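Local coordinates for isochorismatase family protein family (Burkholderia thailandensis, PDB 3TXY) that is of unknown specific function but may be a hydrolase of the isochorismatase family, at residues 37-42 with 93-98; 30-35 with 167-172; 110-115 with 145-150; 23-28 with 132-137. All coordinates share one frame; numbering follows the deposited sequence.

Contact 1 (37-42 with 93-98)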
loop_
_atom_site.group_PDB
_atom_site.type_symbol
_atom_site.label_atom_id
_atom_site.label_comp_id
_atom_site.label_asym_id
_atom_site.label_seq_id
_atom_site.Cartn_x
_atom_site.Cartn_y
_atom_site.Cartn_z
ATOM N N ASP A 37 -18.502 13.526 -10.594
ATOM C CA ASP A 37 -17.467 13.923 -11.552
ATOM C C ASP A 37 -16.464 12.808 -11.787
ATOM O O ASP A 37 -15.983 12.631 -12.911
ATOM C CB ASP A 37 -16.700 15.156 -11.074
ATOM C CG ASP A 37 -17.544 16.421 -11.061
ATOM O OD1 ASP A 37 -18.634 16.461 -11.677
ATOM O OD2 ASP A 37 -17.090 17.391 -10.411
ATOM N N VAL A 38 -16.127 12.065 -10.734
ATOM C CA VAL A 38 -15.195 10.949 -10.888
ATOM C C VAL A 38 -15.823 9.887 -11.781
ATOM O O VAL A 38 -15.171 9.348 -12.665
ATOM C CB VAL A 38 -14.802 10.328 -9.534
ATOM C CG1 VAL A 38 -13.981 9.075 -9.746
ATOM C CG2 VAL A 38 -14.065 11.350 -8.681
ATOM N N VAL A 39 -17.100 9.606 -11.549
ATOM C CA VAL A 39 -17.860 8.682 -12.390
ATOM C C VAL A 39 -17.880 9.164 -13.841
ATOM O O VAL A 39 -17.581 8.403 -14.754
ATOM C CB VAL A 39 -19.301 8.473 -11.857
ATOM C CG1 VAL A 39 -20.152 7.693 -12.873
ATOM C CG2 VAL A 39 -19.269 7.743 -10.518
ATOM N N ALA A 40 -18.188 10.441 -14.052
ATOM C CA ALA A 40 -18.301 10.982 -15.423
ATOM C C ALA A 40 -16.978 10.893 -16.164
ATOM O O ALA A 40 -16.919 10.474 -17.318
ATOM C CB ALA A 40 -18.766 12.426 -15.388
ATOM N N LYS A 41 -15.910 11.295 -15.483
ATOM C CA LYS A 41 -14.577 11.298 -16.087
ATOM C C LYS A 41 -14.155 9.895 -16.459
ATOM O O LYS A 41 -13.540 9.657 -17.508
ATOM C CB LYS A 41 -13.589 11.825 -15.075
ATOM C CG LYS A 41 -12.397 12.478 -15.678
ATOM C CD LYS A 41 -12.727 13.921 -15.970
ATOM C CE LYS A 41 -12.773 14.176 -17.442
ATOM N NZ LYS A 41 -12.994 15.641 -17.604
ATOM N N THR A 42 -14.475 8.953 -15.578
ATOM C CA THR A 42 -14.110 7.558 -15.783
ATOM C C THR A 42 -14.849 6.987 -17.001
ATOM O O THR A 42 -14.249 6.294 -17.826
ATOM C CB THR A 42 -14.420 6.723 -14.526
ATOM O OG1 THR A 42 -13.585 7.182 -13.441
ATOM C CG2 THR A 42 -14.148 5.255 -14.776
ATOM N N PRO A 93 -25.118 3.925 -11.894
ATOM C CA PRO A 93 -25.663 3.836 -13.267
ATOM C C PRO A 93 -24.932 4.712 -14.301
ATOM O O PRO A 93 -24.750 4.285 -15.442
ATOM C CB PRO A 93 -27.118 4.281 -13.105
ATOM C CG PRO A 93 -27.450 3.992 -11.678
ATOM C CD PRO A 93 -26.172 4.147 -10.890
ATOM N N ALA A 94 -24.484 5.907 -13.913
ATOM C CA ALA A 94 -23.798 6.790 -14.859
ATOM C C ALA A 94 -22.429 6.271 -15.283
ATOM O O ALA A 94 -21.841 6.792 -16.219
ATOM C CB ALA A 94 -23.681 8.208 -14.302
ATOM N N LEU A 95 -21.922 5.239 -14.609
ATOM C CA LEU A 95 -20.621 4.662 -14.976
ATOM C C LEU A 95 -20.660 3.898 -16.294
ATOM O O LEU A 95 -19.634 3.722 -16.926
ATOM C CB LEU A 95 -20.122 3.743 -13.859
ATOM C CG LEU A 95 -18.656 3.316 -13.907
ATOM C CD1 LEU A 95 -17.727 4.518 -13.791
ATOM C CD2 LEU A 95 -18.407 2.330 -12.765
ATOM N N GLY A 96 -21.846 3.450 -16.703
ATOM C CA GLY A 96 -22.031 2.750 -17.968
ATOM C C GLY A 96 -21.341 1.408 -18.077
ATOM O O GLY A 96 -20.813 1.065 -19.144
ATOM N N VAL A 97 -21.306 0.656 -16.980
ATOM C CA VAL A 97 -20.658 -0.659 -16.982
ATOM C C VAL A 97 -21.366 -1.580 -17.992
ATOM O O VAL A 97 -22.589 -1.766 -17.913
ATOM C CB VAL A 97 -20.631 -1.304 -15.574
ATOM C CG1 VAL A 97 -20.029 -2.703 -15.656
ATOM C CG2 VAL A 97 -19.826 -0.443 -14.592
ATOM N N GLN A 98 -20.591 -2.127 -18.936
ATOM C CA GLN A 98 -21.129 -2.952 -20.022
ATOM C C GLN A 98 -20.950 -4.444 -19.696
ATOM O O GLN A 98 -20.015 -4.810 -18.999
ATOM C CB GLN A 98 -20.412 -2.649 -21.335
ATOM C CG GLN A 98 -20.276 -1.181 -21.701
ATOM C CD GLN A 98 -19.801 -0.998 -23.133
ATOM O OE1 GLN A 98 -19.522 -1.981 -23.824
ATOM N NE2 GLN A 98 -19.729 0.247 -23.598
#
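V39 and L95 are the nearest backbone positions here, their CA atoms 5.5 Å apart: a regular helical turn, 37-42, meets a short 3-10 segment at 93-95. The A94 methyl faces the helix, and after L95 the chain leaves it.

V39 does most of the touching. Its CG1, anti to the backbone N at chi1 171°, lies against the A94-L95 peptide link, with L95 N at 3.5 Å and A94 C at 3.6 Å. The same methyl meets A94 CB at 3.8 Å. One turn on, T42 crosses L95 at a slant, and T42 CG2 packs on L95 CD1 at 3.8 Å. T42 can offer that methyl because its hydroxyl is turned back: T42 OG1 bonds to V38 O at 2.8 Å, tilted 32° out of the carbonyl plane, while T42 N reaches the same oxygen from the opposite face at 3.0 Å. That side-chain-to-backbone bond fixes the threonine's rotation; its OG1 also bonds to T132 OG1.

All of this lies within the isochorismatase domain, a parallel sheet flanked by helices. L95 continues onto F58 of strand 56-61 and onto L21, V39 also packs on V26 of helix 23-26, and V38 reaches S162 of strand 153-162.

Contact 2 (30-35 with 167-172). Unlike the reference sequence in segment 30-35: M30 (reference Val).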
loop_
_atom_site.group_PDB
_atom_site.type_symbol
_atom_site.label_atom_id
_atom_site.label_comp_id
_atom_site.label_asym_id
_atom_site.label_seq_id
_atom_site.Cartn_x
_atom_site.Cartn_y
_atom_site.Cartn_z
ATOM N N MET A 30 -16.409 14.291 -0.907
ATOM C CA MET A 30 -15.036 14.127 -1.376
ATOM C C MET A 30 -14.554 15.282 -2.229
ATOM O O MET A 30 -15.354 16.049 -2.800
ATOM C CB MET A 30 -14.891 12.813 -2.148
ATOM C CG MET A 30 -15.645 12.768 -3.473
ATOM S SD MET A 30 -15.620 11.106 -4.176
ATOM C CE MET A 30 -16.910 10.345 -3.175
ATOM N N VAL A 31 -13.235 15.418 -2.308
ATOM C CA VAL A 31 -12.620 16.514 -3.025
ATOM C C VAL A 31 -11.414 15.974 -3.797
ATOM O O VAL A 31 -10.887 14.908 -3.451
ATOM C CB VAL A 31 -12.183 17.637 -2.056
ATOM C CG1 VAL A 31 -13.424 18.338 -1.482
ATOM C CG2 VAL A 31 -11.270 17.086 -0.967
ATOM N N PRO A 32 -10.937 16.721 -4.811
ATOM C CA PRO A 32 -11.318 18.044 -5.302
ATOM C C PRO A 32 -12.439 18.030 -6.350
ATOM O O PRO A 32 -12.830 19.084 -6.853
ATOM C CB PRO A 32 -10.018 18.561 -5.911
ATOM C CG PRO A 32 -9.408 17.328 -6.476
ATOM C CD PRO A 32 -9.733 16.225 -5.501
ATOM N N GLN A 33 -12.930 16.848 -6.690
ATOM C CA GLN A 33 -14.136 16.739 -7.478
ATOM C C GLN A 33 -15.081 15.708 -6.862
ATOM O O GLN A 33 -14.651 14.822 -6.120
ATOM C CB GLN A 33 -13.813 16.432 -8.957
ATOM C CG GLN A 33 -12.931 15.225 -9.201
ATOM C CD GLN A 33 -11.437 15.510 -9.185
ATOM O OE1 GLN A 33 -10.955 16.478 -9.791
ATOM N NE2 GLN A 33 -10.685 14.611 -8.555
ATOM N N SER A 34 -16.369 15.832 -7.183
ATOM C CA SER A 34 -17.393 15.018 -6.534
ATOM C C SER A 34 -17.329 13.571 -7.030
ATOM O O SER A 34 -16.618 13.265 -7.998
ATOM C CB SER A 34 -18.804 15.597 -6.783
ATOM O OG SER A 34 -19.200 15.439 -8.147
ATOM N N GLY A 35 -18.062 12.689 -6.346
ATOM C CA GLY A 35 -18.196 11.313 -6.801
ATOM C C GLY A 35 -18.746 11.252 -8.222
ATOM O O GLY A 35 -18.262 10.479 -9.067
ATOM N N ASP A 167 -5.737 18.326 1.361
ATOM C CA ASP A 167 -4.401 17.989 1.892
ATOM C C ASP A 167 -4.072 16.518 1.560
ATOM O O ASP A 167 -2.935 16.184 1.173
ATOM C CB ASP A 167 -4.328 18.203 3.408
ATOM C CG ASP A 167 -4.101 19.663 3.813
ATOM O OD1 ASP A 167 -3.869 20.550 2.962
ATOM O OD2 ASP A 167 -4.111 19.925 5.024
ATOM N N ALA A 168 -5.056 15.629 1.721
ATOM C CA ALA A 168 -4.823 14.201 1.435
ATOM C C ALA A 168 -4.641 13.953 -0.044
ATOM O O ALA A 168 -3.770 13.194 -0.454
ATOM C CB ALA A 168 -5.954 13.346 1.970
ATOM N N GLN A 169 -5.441 14.622 -0.862
ATOM C CA GLN A 169 -5.271 14.522 -2.309
ATOM C C GLN A 169 -3.869 14.938 -2.697
ATOM O O GLN A 169 -3.164 14.214 -3.397
ATOM C CB GLN A 169 -6.269 15.402 -3.031
ATOM C CG GLN A 169 -6.162 15.328 -4.557
ATOM C CD GLN A 169 -6.919 14.149 -5.155
ATOM O OE1 GLN A 169 -7.301 13.220 -4.443
ATOM N NE2 GLN A 169 -7.175 14.213 -6.473
ATOM N N THR A 170 -3.469 16.113 -2.232
ATOM C CA THR A 170 -2.165 16.647 -2.568
ATOM C C THR A 170 -1.033 15.765 -2.085
ATOM O O THR A 170 -0.076 15.549 -2.821
ATOM C CB THR A 170 -2.000 18.094 -2.059
ATOM O OG1 THR A 170 -2.929 18.913 -2.781
ATOM C CG2 THR A 170 -0.559 18.600 -2.308
ATOM N N PHE A 171 -1.144 15.252 -0.865
ATOM C CA PHE A 171 -0.122 14.356 -0.342
ATOM C C PHE A 171 0.076 13.137 -1.247
ATOM O O PHE A 171 1.184 12.825 -1.620
ATOM C CB PHE A 171 -0.446 13.892 1.074
ATOM C CG PHE A 171 0.673 13.136 1.688
ATOM C CD1 PHE A 171 0.750 11.756 1.568
ATOM C CD2 PHE A 171 1.704 13.817 2.320
ATOM C CE1 PHE A 171 1.824 11.073 2.112
ATOM C CE2 PHE A 171 2.776 13.132 2.870
ATOM C CZ PHE A 171 2.833 11.759 2.757
ATOM N N ALA A 172 -1.010 12.447 -1.597
ATOM C CA ALA A 172 -0.903 11.274 -2.468
ATOM C C ALA A 172 -0.334 11.663 -3.837
ATOM O O ALA A 172 0.573 11.025 -4.342
ATOM C CB ALA A 172 -2.274 10.604 -2.637
#
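P32 and Q169 make the tight part of this contact. P32 CD sits over the face of the Q169 side-chain amide, 3.5 Å from Q169 CD and 3.4 Å from Q169 NE2, and the proline ring stands roughly perpendicular to the glutamine chain. Q169 leaves its helix with CG anti to the backbone N and then bends at CG (chi2 84°), which turns the amide's face to the CD corner of the ring. Outside the pair, both ends of that amide are held: OE1 bonds to the hydroxyl of T136, and NE2 to the carbonyl of V161. The polar group facing the proline is therefore buried but satisfied, and its flip is set.

In the fold, this is where the loop leading into helix 35-51 passes helix 166-180. A cis peptide bond precedes P32, V31 pairs its backbone with T163, and S34 caps the start of helix 35-51 through D37 N.

Away from the ring the fit is looser. Q33 NE2 comes only within 4.1 Å of Q169 NE2, the two amides inclined 61° to each other, and Q33 NE2 bonds instead to S158 O. P32 itself is exposed.

Contact 3 (110-115 with 145-150)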
loop_
_atom_site.group_PDB
_atom_site.type_symbol
_atom_site.label_atom_id
_atom_site.label_comp_id
_atom_site.label_asym_id
_atom_site.label_seq_id
_atom_site.Cartn_x
_atom_site.Cartn_y
_atom_site.Cartn_z
ATOM N N GLY A 110 -7.390 -2.469 -1.270
ATOM C CA GLY A 110 -6.756 -2.665 -2.552
ATOM C C GLY A 110 -7.435 -3.710 -3.399
ATOM O O GLY A 110 -8.098 -4.620 -2.883
ATOM N N ALA A 111 -7.243 -3.590 -4.715
ATOM C CA ALA A 111 -7.983 -4.403 -5.675
ATOM C C ALA A 111 -7.329 -5.712 -6.101
ATOM O O ALA A 111 -7.862 -6.385 -6.983
ATOM C CB ALA A 111 -8.337 -3.574 -6.915
ATOM N N PHE A 112 -6.203 -6.088 -5.491
ATOM C CA PHE A 112 -5.543 -7.348 -5.824
ATOM C C PHE A 112 -5.868 -8.498 -4.870
ATOM O O PHE A 112 -6.149 -9.620 -5.315
ATOM C CB PHE A 112 -4.046 -7.138 -5.864
ATOM C CG PHE A 112 -3.569 -6.365 -7.057
ATOM C CD1 PHE A 112 -3.320 -7.010 -8.254
ATOM C CD2 PHE A 112 -3.317 -4.998 -6.974
ATOM C CE1 PHE A 112 -2.841 -6.325 -9.349
ATOM C CE2 PHE A 112 -2.838 -4.304 -8.062
ATOM C CZ PHE A 112 -2.613 -4.962 -9.260
ATOM N N THR A 113 -5.766 -8.239 -3.565
ATOM C CA THR A 113 -5.968 -9.295 -2.568
ATOM C C THR A 113 -7.349 -9.960 -2.731
ATOM O O THR A 113 -8.372 -9.277 -2.748
ATOM C CB THR A 113 -5.832 -8.760 -1.130
ATOM O OG1 THR A 113 -4.545 -8.145 -0.948
ATOM C CG2 THR A 113 -5.980 -9.906 -0.118
ATOM N N GLY A 114 -7.346 -11.288 -2.891
ATOM C CA GLY A 114 -8.572 -12.040 -3.035
ATOM C C GLY A 114 -9.339 -11.805 -4.321
ATOM O O GLY A 114 -10.529 -12.107 -4.381
ATOM N N THR A 115 -8.681 -11.253 -5.342
ATOM C CA THR A 115 -9.376 -10.946 -6.606
ATOM C C THR A 115 -8.698 -11.600 -7.784
ATOM O O THR A 115 -7.608 -12.183 -7.645
ATOM C CB THR A 115 -9.490 -9.439 -6.914
ATOM O OG1 THR A 115 -8.273 -8.946 -7.491
ATOM C CG2 THR A 115 -9.881 -8.593 -5.672
ATOM N N ARG A 145 0.114 1.052 -5.157
ATOM C CA ARG A 145 1.289 0.495 -4.510
ATOM C C ARG A 145 1.554 -0.965 -4.888
ATOM O O ARG A 145 2.671 -1.346 -5.204
ATOM C CB ARG A 145 1.133 0.607 -3.002
ATOM C CG ARG A 145 1.374 2.018 -2.487
ATOM C CD ARG A 145 1.164 2.064 -0.977
ATOM N NE ARG A 145 1.339 3.404 -0.423
ATOM C CZ ARG A 145 2.379 3.825 0.297
ATOM N NH1 ARG A 145 3.388 3.017 0.601
ATOM N NH2 ARG A 145 2.384 5.080 0.732
ATOM N N GLU A 146 0.512 -1.784 -4.856
ATOM C CA GLU A 146 0.659 -3.188 -5.184
ATOM C C GLU A 146 0.958 -3.396 -6.672
ATOM O O GLU A 146 1.722 -4.275 -7.024
ATOM C CB GLU A 146 -0.584 -3.972 -4.746
ATOM C CG GLU A 146 -0.428 -5.465 -4.965
ATOM C CD GLU A 146 -1.309 -6.333 -4.062
ATOM O OE1 GLU A 146 -1.136 -7.561 -4.135
ATOM O OE2 GLU A 146 -2.157 -5.824 -3.293
ATOM N N ALA A 147 0.323 -2.599 -7.534
ATOM C CA ALA A 147 0.531 -2.719 -8.987
ATOM C C ALA A 147 1.984 -2.412 -9.349
ATOM O O ALA A 147 2.627 -3.110 -10.139
ATOM C CB ALA A 147 -0.412 -1.792 -9.726
ATOM N N TYR A 148 2.516 -1.383 -8.707
ATOM C CA TYR A 148 3.924 -1.026 -8.850
ATOM C C TYR A 148 4.836 -2.219 -8.471
ATOM O O TYR A 148 5.754 -2.571 -9.207
ATOM C CB TYR A 148 4.192 0.184 -7.952
ATOM C CG TYR A 148 5.627 0.520 -7.659
ATOM C CD1 TYR A 148 6.422 1.120 -8.619
ATOM C CD2 TYR A 148 6.174 0.296 -6.388
ATOM C CE1 TYR A 148 7.728 1.466 -8.344
ATOM C CE2 TYR A 148 7.486 0.630 -6.115
ATOM C CZ TYR A 148 8.254 1.213 -7.098
ATOM O OH TYR A 148 9.550 1.563 -6.823
ATOM N N GLU A 149 4.575 -2.841 -7.324
ATOM C CA GLU A 149 5.402 -3.975 -6.872
ATOM C C GLU A 149 5.285 -5.177 -7.798
ATOM O O GLU A 149 6.222 -5.996 -7.888
ATOM C CB GLU A 149 5.019 -4.381 -5.450
ATOM C CG GLU A 149 5.338 -3.262 -4.484
ATOM C CD GLU A 149 5.448 -3.703 -3.053
ATOM O OE1 GLU A 149 5.456 -4.920 -2.763
ATOM O OE2 GLU A 149 5.580 -2.785 -2.216
ATOM N N ASN A 150 4.154 -5.246 -8.497
ATOM C CA ASN A 150 3.887 -6.284 -9.476
ATOM C C ASN A 150 4.315 -5.903 -10.898
ATOM O O ASN A 150 3.973 -6.595 -11.867
ATOM C CB ASN A 150 2.416 -6.707 -9.390
ATOM C CG ASN A 150 2.181 -7.639 -8.224
ATOM O OD1 ASN A 150 2.277 -8.853 -8.360
ATOM N ND2 ASN A 150 2.008 -7.083 -7.060
HETATM O O HOH W 1 -4.835 -5.410 -2.965
HETATM O O HOH W 2 -2.472 -9.069 -2.586
#
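The F112 ring and the E146 carboxylate lie with their planes 32° apart, the two side chains running antiparallel alongside each other. Neither meets the other squarely: E146 CG approaches the ring obliquely, 3.5 Å from F112 CD2, while the carboxylate carbon E146 CD settles on F112 CB at 3.4 Å. The far end of the ring reaches the next helical residue, with F112 CE2 at 3.6 Å from A147 N and close to the A147 methyl as well. E146 gets there by setting CG anti to its backbone N (chi1 -175°) and staying extended beyond it.

Two waters carry the polar side. One accepts from F112 N and donates to E146 OE2 at 2.7 Å; the other donates both to E146 OE1 and to T113 OG1. The water bond to E146 OE1 is unusually short at 2.5 Å and so less certain.

F112 opens a type II beta turn ending at T115, with G114 at positive phi, in the loop between strand 102-106 and helix 117-123. The partner is the C-terminal end of helix 136-149, where N150 ND2 bonds back to E146 O at 2.8 Å, nearly straight at 174°, and N150 N reaches that oxygen from the opposite face. The dimer interface adjoins: E149 of the second subunit bonds to T113 OG1 and G110 N.

Contact 4 (23-28 with 132-137)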
loop_
_atom_site.group_PDB
_atom_site.type_symbol
_atom_site.label_atom_id
_atom_site.label_comp_id
_atom_site.label_asym_id
_atom_site.label_seq_id
_atom_site.Cartn_x
_atom_site.Cartn_y
_atom_site.Cartn_z
ATOM N N ASN A 23 -22.628 2.743 -5.725
ATOM C CA ASN A 23 -23.611 3.645 -5.139
ATOM C C ASN A 23 -23.249 4.123 -3.727
ATOM O O ASN A 23 -23.395 5.304 -3.397
ATOM C CB ASN A 23 -24.981 2.967 -5.092
ATOM C CG ASN A 23 -25.542 2.676 -6.472
ATOM O OD1 ASN A 23 -25.397 3.482 -7.397
ATOM N ND2 ASN A 23 -26.220 1.531 -6.609
ATOM N N GLY A 24 -22.777 3.209 -2.886
ATOM C CA GLY A 24 -22.508 3.537 -1.494
ATOM C C GLY A 24 -21.276 4.404 -1.251
ATOM O O GLY A 24 -21.084 4.917 -0.160
ATOM N N ILE A 25 -20.428 4.539 -2.259
ATOM C CA ILE A 25 -19.174 5.269 -2.127
ATOM C C ILE A 25 -19.201 6.567 -2.950
ATOM O O ILE A 25 -18.720 7.598 -2.484
ATOM C CB ILE A 25 -17.983 4.333 -2.472
ATOM C CG1 ILE A 25 -17.914 3.208 -1.425
ATOM C CG2 ILE A 25 -16.650 5.091 -2.535
ATOM C CD1 ILE A 25 -17.016 2.028 -1.805
ATOM N N VAL A 26 -19.807 6.544 -4.132
ATOM C CA VAL A 26 -19.867 7.770 -4.939
ATOM C C VAL A 26 -20.694 8.889 -4.280
ATOM O O VAL A 26 -20.547 10.051 -4.649
ATOM C CB VAL A 26 -20.347 7.509 -6.382
ATOM C CG1 VAL A 26 -19.434 6.508 -7.066
ATOM C CG2 VAL A 26 -21.801 7.038 -6.404
ATOM N N VAL A 27 -21.561 8.555 -3.323
ATOM C CA VAL A 27 -22.409 9.567 -2.665
ATOM C C VAL A 27 -21.721 10.222 -1.464
ATOM O O VAL A 27 -22.270 11.143 -0.845
ATOM C CB VAL A 27 -23.738 8.963 -2.192
ATOM C CG1 VAL A 27 -24.572 8.563 -3.407
ATOM C CG2 VAL A 27 -23.470 7.795 -1.251
ATOM N N LEU A 28 -20.510 9.766 -1.154
ATOM C CA LEU A 28 -19.771 10.265 -0.010
ATOM C C LEU A 28 -19.177 11.655 -0.304
ATOM O O LEU A 28 -18.929 12.003 -1.466
ATOM C CB LEU A 28 -18.680 9.269 0.369
ATOM C CG LEU A 28 -19.161 7.910 0.873
ATOM C CD1 LEU A 28 -17.994 6.945 1.091
ATOM C CD2 LEU A 28 -19.963 8.076 2.158
ATOM N N THR A 132 -8.362 5.165 -11.857
ATOM C CA THR A 132 -9.308 6.149 -11.362
ATOM C C THR A 132 -10.033 5.584 -10.149
ATOM O O THR A 132 -9.964 4.383 -9.868
ATOM C CB THR A 132 -10.354 6.542 -12.431
ATOM O OG1 THR A 132 -11.403 5.560 -12.499
ATOM C CG2 THR A 132 -9.718 6.690 -13.784
ATOM N N GLY A 133 -10.746 6.451 -9.448
ATOM C CA GLY A 133 -11.705 6.037 -8.422
ATOM C C GLY A 133 -11.585 6.715 -7.061
ATOM O O GLY A 133 -10.998 7.788 -6.931
ATOM N N ILE A 134 -12.178 6.066 -6.052
ATOM C CA ILE A 134 -12.375 6.629 -4.726
ATOM C C ILE A 134 -11.976 5.554 -3.693
ATOM O O ILE A 134 -12.313 4.387 -3.914
ATOM C CB ILE A 134 -13.883 6.979 -4.506
ATOM C CG1 ILE A 134 -14.428 7.871 -5.635
ATOM C CG2 ILE A 134 -14.091 7.585 -3.126
ATOM C CD1 ILE A 134 -15.945 7.803 -5.743
ATOM N N ALA A 135 -11.274 5.866 -2.585
ATOM C CA ALA A 135 -10.631 7.149 -2.291
ATOM C C ALA A 135 -9.167 7.115 -2.737
ATOM O O ALA A 135 -8.521 6.080 -2.728
ATOM C CB ALA A 135 -10.704 7.456 -0.800
ATOM N N THR A 136 -8.652 8.272 -3.117
ATOM C CA THR A 136 -7.279 8.416 -3.595
ATOM C C THR A 136 -6.281 7.716 -2.689
ATOM O O THR A 136 -5.464 6.928 -3.162
ATOM C CB THR A 136 -6.897 9.901 -3.704
ATOM O OG1 THR A 136 -7.930 10.588 -4.436
ATOM C CG2 THR A 136 -5.565 10.061 -4.432
ATOM N N ASN A 137 -6.364 7.986 -1.393
ATOM C CA ASN A 137 -5.406 7.438 -0.437
ATOM C C ASN A 137 -5.686 6.032 0.059
ATOM O O ASN A 137 -4.878 5.479 0.791
ATOM C CB ASN A 137 -5.278 8.333 0.801
ATOM C CG ASN A 137 -5.217 9.787 0.464
ATOM O OD1 ASN A 137 -6.233 10.370 0.048
ATOM N ND2 ASN A 137 -4.049 10.403 0.657
#
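I25 O accepts a bond from L28 N at 3.1 Å, the polar tie that turns the backbone after the weakly bonded helix 23-26, and the same I25 presses its side chain onto I134 across the contact. Across the two segments the touching groups are apolar. I25 CG2 and I134 CG2 meet methyl to methyl at 3.6 Å, the two isoleucines lying alongside and pointing opposite ways. The other branch of I134 goes elsewhere: with CG1 beside the backbone N (chi1 -53°), its tip I134 CD1 reaches across to V26 CG1 at 3.9 Å. One isoleucine thus touches two successive residues of the short helix.

I134 lies near the end of a strand of the central parallel sheet, before helix 136-149, and a cis peptide bond joins it to A135, the N-cap of that helix. A non-proline cis bond at this place is familiar from cysteine hydrolases of this family, where it helps shape the oxyanion hole; its role here is not established. A bound 1,2-ethanediol, probably from the crystallisation liquor, lies about 4 Å from the I134 side chain; such molecules often mark pockets, though this one need not. Just beyond, N137 O accepts from R145 NH2 of the second subunit.

Overall arrangement
Contacts 1, 2 and 4 form one connected region, while contact 3 lies apart, on the other side of the chain's centre from contacts 1 and 4 and about 23 Å from contact 1, centre to centre. Contact 4 is the middle member, about 12 Å from contact 1 and 11 Å from contact 2; M30 of contact 2 lays its sulfur by I134 of contact 4. Along the chain, segments 23-28, 30-35 and 37-42 follow in quick succession, so one early stretch reaches three later parts of the domain. Contacts 3 and 4 share helix 136-149, using its two ends. Contacts 2, 3 and 4 border the dimer interface, while contact 1 does not.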